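Trans-4-hydroxy-L-proline dehydratase (Clostridioides difficile 70-100-2010, PDB 6VXC) catalyses the radical-based dehydration of trans-4-hydroxy-L-proline to (S)-1-pyrroline-5-carboxylate, as a glycyl radical enzyme of anaerobic hydroxyproline breakdown. Local coordinates at residues Asp605-Gly610 and Gly681-Lys686; Thr666-Phe671 and Arg795-Glu800. All blocks are in the same frame, centred on the assembly; numbering follows the deposited sequence.

Interaction 1 (Asp605-Gly610 and Gly681-Lys686); sequences DANFEG and GRLCAK
The side-chain amide of Asn-607, a residue with left-handed backbone angles, reads the backbone of Cys-684 at two points, once directly and once through a water. Asn-607 is the C-prime residue of a Schellman motif that ends helix 597-605, the backbone N of Asn-607 and that of Phe-608 both being bonded back to carbonyls of the last turn of that helix. A type I' turn from Ala-606 to Glu-609, closed by Glu-609 N to Ala-606 O, overlaps the motif and turns both Asn-607 and Phe-608 onto loop 681-686. With CG of Asn-607 anti to the backbone N (chi1 -155°), its amide reaches across the gap. Cys-684 N donates to Asn-607 OD1 over 2.8 Å, nearly straight at 165°, though the donor is tilted 27° from the carbonyl plane. The other end of the amide is held as well: Asn-607 ND2 gives a proton to a water, which in turn donates to Cys-684 O at 2.8 Å. Two attachments, one at OD1 and one at ND2, fix the rotation of the group and define which end is oxygen. Cys-684 CB lies 3.3 Å from Asn-607 OD1. Beside these bonds lies an apolar contact, where Leu-683 CD2 meets Phe-608 CD2 at 3.5 Å, the two side chains crossing obliquely. The far end of the Phe-608 ring, CZ, approaches Gly-681 CA at 4.0 Å, and Ala-677 also touches Phe-608 and Asn-607. The receiving loop has its own brace, a type II turn from Leu-683 to Lys-686, beside which Arg-682 points back into its own loop. There NH1 of its guanidinium is bonded to Gly-676 O and Ser-678 OG, while Arg-682 NE and NH2 converge side-on on Lys-686 O at 2.8 and 2.9 Å.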
ATOM      1  N   ASP A 605     -25.163   4.723  24.715  1.00 19.69           N
ATOM      2  CA  ASP A 605     -26.051   5.644  24.015  1.00 19.79           C
ATOM      3  C   ASP A 605     -25.879   7.077  24.503  1.00 18.73           C
ATOM      4  O   ASP A 605     -26.005   8.017  23.717  1.00 21.16           O
ATOM      5  CB  ASP A 605     -27.500   5.192  24.178  1.00 25.85           C
ATOM      6  CG  ASP A 605     -28.455   5.998  23.325  1.00 30.97           C
ATOM      7  OD1 ASP A 605     -28.405   5.868  22.084  1.00 37.61           O
ATOM      8  OD2 ASP A 605     -29.250   6.766  23.899  1.00 37.74           O
ATOM      9  N   ALA A 606     -25.547   7.261  25.772  1.00 17.81           N
ATOM     10  CA  ALA A 606     -25.335   8.581  26.339  1.00 19.24           C
ATOM     11  C   ALA A 606     -23.893   9.057  26.192  1.00 19.01           C
ATOM     12  O   ALA A 606     -23.519  10.074  26.790  1.00 19.43           O
ATOM     13  CB  ALA A 606     -25.738   8.580  27.814  1.00 16.75           C
ATOM     14  N   ASN A 607     -23.068   8.340  25.429  1.00 17.51           N
ATOM     15  CA  ASN A 607     -21.649   8.669  25.327  1.00 16.89           C
ATOM     16  C   ASN A 607     -21.031   8.790  26.719  1.00 15.97           C
ATOM     17  O   ASN A 607     -20.166   9.631  26.957  1.00 18.45           O
ATOM     18  CB  ASN A 607     -21.426   9.948  24.506  1.00 18.48           C
ATOM     19  CG  ASN A 607     -20.032  10.002  23.873  1.00 18.73           C
ATOM     20  OD1 ASN A 607     -19.398   8.959  23.651  1.00 17.50           O
ATOM     21  ND2 ASN A 607     -19.552  11.208  23.582  1.00 15.02           N
ATOM     22  N   PHE A 608     -21.504   7.958  27.648  1.00 15.92           N
ATOM     23  CA  PHE A 608     -21.090   7.877  29.045  1.00 17.11           C
ATOM     24  C   PHE A 608     -21.485   9.100  29.861  1.00 18.70           C
ATOM     25  O   PHE A 608     -21.144   9.181  31.043  1.00 21.32           O
ATOM     26  CB  PHE A 608     -19.586   7.627  29.172  1.00 16.67           C
ATOM     27  CG  PHE A 608     -19.171   6.263  28.681  1.00 17.10           C
ATOM     28  CD1 PHE A 608     -19.344   5.144  29.478  1.00 14.41           C
ATOM     29  CD2 PHE A 608     -18.633   6.099  27.418  1.00 15.25           C
ATOM     30  CE1 PHE A 608     -18.973   3.907  29.040  1.00 15.50           C
ATOM     31  CE2 PHE A 608     -18.251   4.848  26.968  1.00 12.52           C
ATOM     32  CZ  PHE A 608     -18.420   3.752  27.782  1.00 13.22           C
ATOM     33  N   GLU A 609     -22.202  10.045  29.269  1.00 20.72           N
ATOM     34  CA  GLU A 609     -22.735  11.183  29.992  1.00 21.08           C
ATOM     35  C   GLU A 609     -23.720  10.703  31.043  1.00 22.21           C
ATOM     36  O   GLU A 609     -24.694  10.020  30.724  1.00 20.92           O
ATOM     37  CB  GLU A 609     -23.404  12.113  28.992  1.00 29.27           C
ATOM     38  CG  GLU A 609     -23.112  13.559  29.184  1.00 34.91           C
ATOM     39  CD  GLU A 609     -23.501  14.371  27.964  1.00 33.88           C
ATOM     40  OE1 GLU A 609     -24.681  14.767  27.852  1.00 39.39           O
ATOM     41  OE2 GLU A 609     -22.615  14.586  27.104  1.00 36.91           O
ATOM     42  N   GLY A 610     -23.450  11.030  32.303  1.00 19.96           N
ATOM     43  CA  GLY A 610     -24.249  10.507  33.374  1.00 17.48           C
ATOM     44  C   GLY A 610     -23.876   9.104  33.780  1.00 21.95           C
ATOM     45  O   GLY A 610     -24.527   8.540  34.662  1.00 24.46           O
ATOM     46  N   GLY A 681     -14.674   2.044  26.678  1.00 15.30           N
ATOM     47  CA  GLY A 681     -14.527   3.400  27.157  1.00 14.30           C
ATOM     48  C   GLY A 681     -14.153   4.403  26.087  1.00 14.60           C
ATOM     49  O   GLY A 681     -14.124   5.601  26.376  1.00 16.22           O
ATOM     50  N   ARG A 682     -13.878   3.958  24.865  1.00 15.55           N
ATOM     51  CA  ARG A 682     -13.661   4.885  23.758  1.00 14.64           C
ATOM     52  C   ARG A 682     -14.940   5.665  23.490  1.00 14.93           C
ATOM     53  O   ARG A 682     -16.038   5.104  23.513  1.00 13.99           O
ATOM     54  CB  ARG A 682     -13.212   4.108  22.514  1.00 11.46           C
ATOM     55  CG  ARG A 682     -13.074   4.922  21.244  1.00 12.38           C
ATOM     56  CD  ARG A 682     -13.100   4.029  19.982  1.00 12.77           C
ATOM     57  NE  ARG A 682     -13.842   4.718  18.938  1.00 13.45           N
ATOM     58  CZ  ARG A 682     -15.169   4.762  18.875  1.00 11.77           C
ATOM     59  NH1 ARG A 682     -15.890   4.135  19.787  1.00 11.13           N
ATOM     60  NH2 ARG A 682     -15.763   5.442  17.908  1.00 11.40           N
ATOM     61  N   LEU A 683     -14.817   6.975  23.308  1.00 16.03           N
ATOM     62  CA  LEU A 683     -16.015   7.778  23.154  1.00 13.28           C
ATOM     63  C   LEU A 683     -16.444   7.866  21.690  1.00 14.70           C
ATOM     64  O   LEU A 683     -15.697   7.528  20.766  1.00 13.43           O
ATOM     65  CB  LEU A 683     -15.815   9.174  23.734  1.00 18.41           C
ATOM     66  CG  LEU A 683     -15.495   9.239  25.231  1.00 17.92           C
ATOM     67  CD1 LEU A 683     -15.420  10.680  25.675  1.00 23.32           C
ATOM     68  CD2 LEU A 683     -16.516   8.476  26.062  1.00 15.68           C
ATOM     69  N   CYS A 684     -17.670   8.371  21.510  1.00 13.42           N
ATOM     70  CA  CYS A 684     -18.316   8.468  20.207  1.00 14.73           C
ATOM     71  C   CYS A 684     -17.462   9.244  19.216  1.00 16.10           C
ATOM     72  O   CYS A 684     -16.931  10.316  19.526  1.00 16.12           O
ATOM     73  CB  CYS A 684     -19.691   9.144  20.370  1.00 14.07           C
ATOM     74  SG  CYS A 684     -20.605   9.396  18.833  1.00 23.92           S
ATOM     75  N   ALA A 685     -17.352   8.699  18.004  1.00 12.21           N
ATOM     76  CA  ALA A 685     -16.657   9.304  16.874  1.00 13.93           C
ATOM     77  C   ALA A 685     -15.139   9.407  17.058  1.00 14.55           C
ATOM     78  O   ALA A 685     -14.469  10.004  16.211  1.00 15.06           O
ATOM     79  CB  ALA A 685     -17.219  10.695  16.543  1.00 10.46           C
ATOM     80  N   LYS A 686     -14.574   8.853  18.136  1.00 16.41           N
ATOM     81  CA  LYS A 686     -13.118   8.779  18.252  1.00 14.14           C
ATOM     82  C   LYS A 686     -12.558   7.668  17.350  1.00 12.07           C
ATOM     83  O   LYS A 686     -13.241   6.682  17.071  1.00 12.25           O
ATOM     84  CB  LYS A 686     -12.704   8.493  19.695  1.00 14.91           C
ATOM     85  CG  LYS A 686     -13.122   9.528  20.709  1.00 16.41           C
ATOM     86  CD  LYS A 686     -12.459  10.867  20.453  1.00 20.00           C
ATOM     87  CE  LYS A 686     -10.980  10.817  20.797  1.00 27.84           C
ATOM     88  NZ  LYS A 686     -10.439  12.163  21.182  1.00 30.05           N
TER
HETATM   89  O   HOH W   1     -17.317  11.969  21.731  1.00 17.23           O

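Interaction 2 (Thr666-Phe671 and Arg795-Glu800); sequences TCHIYF and RTLQDE
This is a buried helix-to-helix contact that joins the start of helix 667-673, in the pyruvate formate lyase-like part of the chain, to helix 795-803 in the glycine radical region. The axes of the two short segments pass 10.3 Å apart at 111°, so the helices cross steeply and meet through few residues. Ile-669 is the central apolar side chain. Its CD1 lies 3.9 Å from Leu-797 CD1, the two side chains crossing at about a right angle, and the CG2 branch of Ile-669 touches Thr-796 CG2 at 3.8 Å. The other methyl of Leu-797, CD2, lies 3.7 Å from Thr-666 CG2. A polar bond flanks this cluster: His-668 NE2 donates to Glu-800 OE2 over 2.9 Å at 165°. The acceptor lies in the imidazole plane, but the donor comes from above the carboxylate, 59° out of its plane, the two planes being steeply turned. The imidazole reaches Glu-800 because CG of His-668 sits between the backbone N and the carbonyl carbon, and Ile-669 CD1 packs over one ring face, offset toward the rim. Glu-800 OE1 forms salt bridges with Lys-696 and Arg-804, charges that would probably stabilise the buried carboxylate as an anion. Thr-666 lies about 9 Å, side chain to side chain, from Cys-454, the cysteine radical site inferred by similarity, and also touches Tyr-786, next to Gly-785, which carries the glycyl radical in the activated enzyme but not in this structure. Around the contact, Thr-666 OG1 bonds to Lys-352 O of helix 348-353, while strand 565-573 presents Val-573 to His-668 and Phe-671.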
ATOM      1  N   THR A 666      -5.149   5.062   6.884  1.00 13.36           N
ATOM      2  CA  THR A 666      -5.870   6.073   7.660  1.00 12.94           C
ATOM      3  C   THR A 666      -7.326   5.680   7.908  1.00 12.18           C
ATOM      4  O   THR A 666      -8.111   6.502   8.394  1.00 13.36           O
ATOM      5  CB  THR A 666      -5.800   7.467   7.008  1.00 12.19           C
ATOM      6  OG1 THR A 666      -6.313   7.429   5.676  1.00 14.00           O
ATOM      7  CG2 THR A 666      -4.352   8.023   6.988  1.00 11.53           C
ATOM      8  N   CYS A 667      -7.700   4.439   7.603  1.00 12.36           N
ATOM      9  CA  CYS A 667      -9.091   4.042   7.734  1.00 11.23           C
ATOM     10  C   CYS A 667      -9.532   3.880   9.184  1.00 12.11           C
ATOM     11  O   CYS A 667     -10.745   3.892   9.443  1.00 13.37           O
ATOM     12  CB  CYS A 667      -9.348   2.745   6.970  1.00 19.56           C
ATOM     13  SG  CYS A 667     -11.081   2.462   6.612  1.00 67.96           S
ATOM     14  N   HIS A 668      -8.591   3.737  10.137  1.00 12.45           N
ATOM     15  CA  HIS A 668      -8.984   3.668  11.545  1.00 10.62           C
ATOM     16  C   HIS A 668      -9.558   4.988  12.039  1.00 11.36           C
ATOM     17  O   HIS A 668     -10.317   4.983  13.010  1.00 10.97           O
ATOM     18  CB  HIS A 668      -7.817   3.224  12.442  1.00  8.50           C
ATOM     19  CG  HIS A 668      -6.643   4.154  12.435  1.00 11.11           C
ATOM     20  ND1 HIS A 668      -5.937   4.448  11.290  1.00 10.08           N
ATOM     21  CD2 HIS A 668      -6.020   4.812  13.443  1.00  8.91           C
ATOM     22  CE1 HIS A 668      -4.952   5.280  11.586  1.00 11.84           C
ATOM     23  NE2 HIS A 668      -4.980   5.515  12.887  1.00 12.12           N
ATOM     24  N   ILE A 669      -9.209   6.103  11.395  1.00 10.92           N
ATOM     25  CA  ILE A 669      -9.843   7.382  11.702  1.00  9.80           C
ATOM     26  C   ILE A 669     -11.299   7.372  11.239  1.00 11.38           C
ATOM     27  O   ILE A 669     -12.216   7.614  12.026  1.00 14.53           O
ATOM     28  CB  ILE A 669      -9.049   8.541  11.072  1.00 11.09           C
ATOM     29  CG1 ILE A 669      -7.556   8.484  11.489  1.00 10.70           C
ATOM     30  CG2 ILE A 669      -9.709   9.895  11.384  1.00 12.93           C
ATOM     31  CD1 ILE A 669      -7.301   8.538  13.005  1.00  7.92           C
ATOM     32  N   TYR A 670     -11.518   7.078   9.955  1.00 12.61           N
ATOM     33  CA  TYR A 670     -12.866   7.025   9.384  1.00 13.53           C
ATOM     34  C   TYR A 670     -13.755   6.035  10.127  1.00 10.98           C
ATOM     35  O   TYR A 670     -14.890   6.359  10.498  1.00 12.69           O
ATOM     36  CB  TYR A 670     -12.756   6.645   7.900  1.00 14.33           C
ATOM     37  CG  TYR A 670     -14.033   6.215   7.180  1.00 13.16           C
ATOM     38  CD1 TYR A 670     -15.166   7.019   7.169  1.00 15.24           C
ATOM     39  CD2 TYR A 670     -14.067   5.041   6.456  1.00 14.33           C
ATOM     40  CE1 TYR A 670     -16.322   6.634   6.483  1.00 16.09           C
ATOM     41  CE2 TYR A 670     -15.218   4.650   5.758  1.00 13.04           C
ATOM     42  CZ  TYR A 670     -16.338   5.449   5.786  1.00 15.70           C
ATOM     43  OH  TYR A 670     -17.469   5.054   5.100  1.00 14.32           O
ATOM     44  N   PHE A 671     -13.250   4.825  10.364  1.00 10.26           N
ATOM     45  CA  PHE A 671     -14.052   3.782  11.005  1.00 10.31           C
ATOM     46  C   PHE A 671     -14.485   4.181  12.413  1.00 12.73           C
ATOM     47  O   PHE A 671     -15.562   3.782  12.861  1.00 13.10           O
ATOM     48  CB  PHE A 671     -13.272   2.469  11.055  1.00  9.46           C
ATOM     49  CG  PHE A 671     -13.318   1.683   9.780  1.00 10.04           C
ATOM     50  CD1 PHE A 671     -14.136   2.085   8.731  1.00 11.50           C
ATOM     51  CD2 PHE A 671     -12.552   0.521   9.628  1.00 11.11           C
ATOM     52  CE1 PHE A 671     -14.196   1.352   7.555  1.00  9.98           C
ATOM     53  CE2 PHE A 671     -12.611  -0.230   8.455  1.00  9.36           C
ATOM     54  CZ  PHE A 671     -13.430   0.195   7.410  1.00 11.02           C
ATOM     55  N   ARG A 795      -6.538  17.104  11.985  1.00 16.52           N
ATOM     56  CA  ARG A 795      -6.373  17.275  13.424  1.00 17.74           C
ATOM     57  C   ARG A 795      -6.666  15.970  14.173  1.00 16.00           C
ATOM     58  O   ARG A 795      -5.989  15.634  15.149  1.00 15.06           O
ATOM     59  CB  ARG A 795      -7.278  18.409  13.913  1.00 17.01           C
ATOM     60  CG  ARG A 795      -7.313  18.560  15.410  1.00 21.83           C
ATOM     61  CD  ARG A 795      -5.946  18.866  15.976  1.00 21.73           C
ATOM     62  NE  ARG A 795      -5.988  18.785  17.432  1.00 31.34           N
ATOM     63  CZ  ARG A 795      -5.955  19.816  18.263  1.00 36.76           C
ATOM     64  NH1 ARG A 795      -5.849  21.056  17.793  1.00 34.49           N
ATOM     65  NH2 ARG A 795      -6.027  19.593  19.570  1.00 40.19           N
ATOM     66  N   THR A 796      -7.689  15.236  13.743  1.00 14.32           N
ATOM     67  CA  THR A 796      -8.017  13.978  14.402  1.00 14.37           C
ATOM     68  C   THR A 796      -6.874  12.975  14.285  1.00 13.30           C
ATOM     69  O   THR A 796      -6.491  12.349  15.277  1.00 14.29           O
ATOM     70  CB  THR A 796      -9.309  13.402  13.815  1.00 15.64           C
ATOM     71  OG1 THR A 796     -10.379  14.341  13.993  1.00 16.54           O
ATOM     72  CG2 THR A 796      -9.650  12.095  14.482  1.00 11.95           C
ATOM     73  N   LEU A 797      -6.295  12.837  13.090  1.00 14.59           N
ATOM     74  CA  LEU A 797      -5.187  11.906  12.910  1.00 13.86           C
ATOM     75  C   LEU A 797      -3.949  12.367  13.672  1.00 13.93           C
ATOM     76  O   LEU A 797      -3.269  11.560  14.311  1.00 14.04           O
ATOM     77  CB  LEU A 797      -4.880  11.756  11.419  1.00 11.88           C
ATOM     78  CG  LEU A 797      -3.707  10.851  11.017  1.00 11.11           C
ATOM     79  CD1 LEU A 797      -3.769   9.477  11.712  1.00 10.20           C
ATOM     80  CD2 LEU A 797      -3.686  10.699   9.509  1.00  8.73           C
ATOM     81  N   GLN A 798      -3.648  13.664  13.625  1.00 14.96           N
ATOM     82  CA  GLN A 798      -2.567  14.202  14.439  1.00 14.06           C
ATOM     83  C   GLN A 798      -2.741  13.826  15.903  1.00 14.77           C
ATOM     84  O   GLN A 798      -1.797  13.362  16.558  1.00 13.83           O
ATOM     85  CB  GLN A 798      -2.507  15.720  14.298  1.00 11.53           C
ATOM     86  CG  GLN A 798      -2.067  16.211  12.942  1.00 11.80           C
ATOM     87  CD  GLN A 798      -2.073  17.727  12.883  1.00 14.11           C
ATOM     88  OE1 GLN A 798      -2.640  18.379  13.760  1.00 15.22           O
ATOM     89  NE2 GLN A 798      -1.429  18.296  11.863  1.00 14.01           N
ATOM     90  N   ASP A 799      -3.948  14.036  16.439  1.00 14.05           N
ATOM     91  CA  ASP A 799      -4.202  13.715  17.837  1.00 11.95           C
ATOM     92  C   ASP A 799      -4.141  12.216  18.106  1.00 12.03           C
ATOM     93  O   ASP A 799      -3.818  11.806  19.225  1.00 14.59           O
ATOM     94  CB  ASP A 799      -5.563  14.282  18.268  1.00 14.06           C
ATOM     95  CG  ASP A 799      -5.550  15.811  18.398  1.00 18.62           C
ATOM     96  OD1 ASP A 799      -4.452  16.403  18.352  1.00 20.37           O
ATOM     97  OD2 ASP A 799      -6.633  16.407  18.555  1.00 21.25           O
ATOM     98  N   GLU A 800      -4.492  11.382  17.125  1.00 13.09           N
ATOM     99  CA  GLU A 800      -4.341   9.943  17.310  1.00 13.53           C
ATOM    100  C   GLU A 800      -2.870   9.599  17.532  1.00 13.53           C
ATOM    101  O   GLU A 800      -2.514   8.933  18.509  1.00 14.43           O
ATOM    102  CB  GLU A 800      -4.923   9.203  16.095  1.00 12.30           C
ATOM    103  CG  GLU A 800      -5.030   7.673  16.226  1.00 10.34           C
ATOM    104  CD  GLU A 800      -3.725   6.934  15.867  1.00  9.83           C
ATOM    105  OE1 GLU A 800      -3.114   6.315  16.754  1.00 14.14           O
ATOM    106  OE2 GLU A 800      -3.314   6.971  14.691  1.00 15.29           O
TER

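Followed from the N terminus, the chain enters interaction 1 at the end of helix 597-605, passes through 666-671, the first half of interaction 2, and only then reaches 681-686. Interaction 1 thus closes a loop with 70 residues between its segments, and interaction 2 one with 123, ending at helix 795-803 near the C terminus. Their segments alternate, so the two closures cross and neither nests in the other. The centres of the two interactions lie about 17 Å apart, and they do not touch. Interaction 1 joins the loop after helix 597-605 to the loop after helix 667-673, about 32 Å from the chain centre; interaction 2 brings the C-terminal helix onto helix 667-673, about 17 Å from that centre.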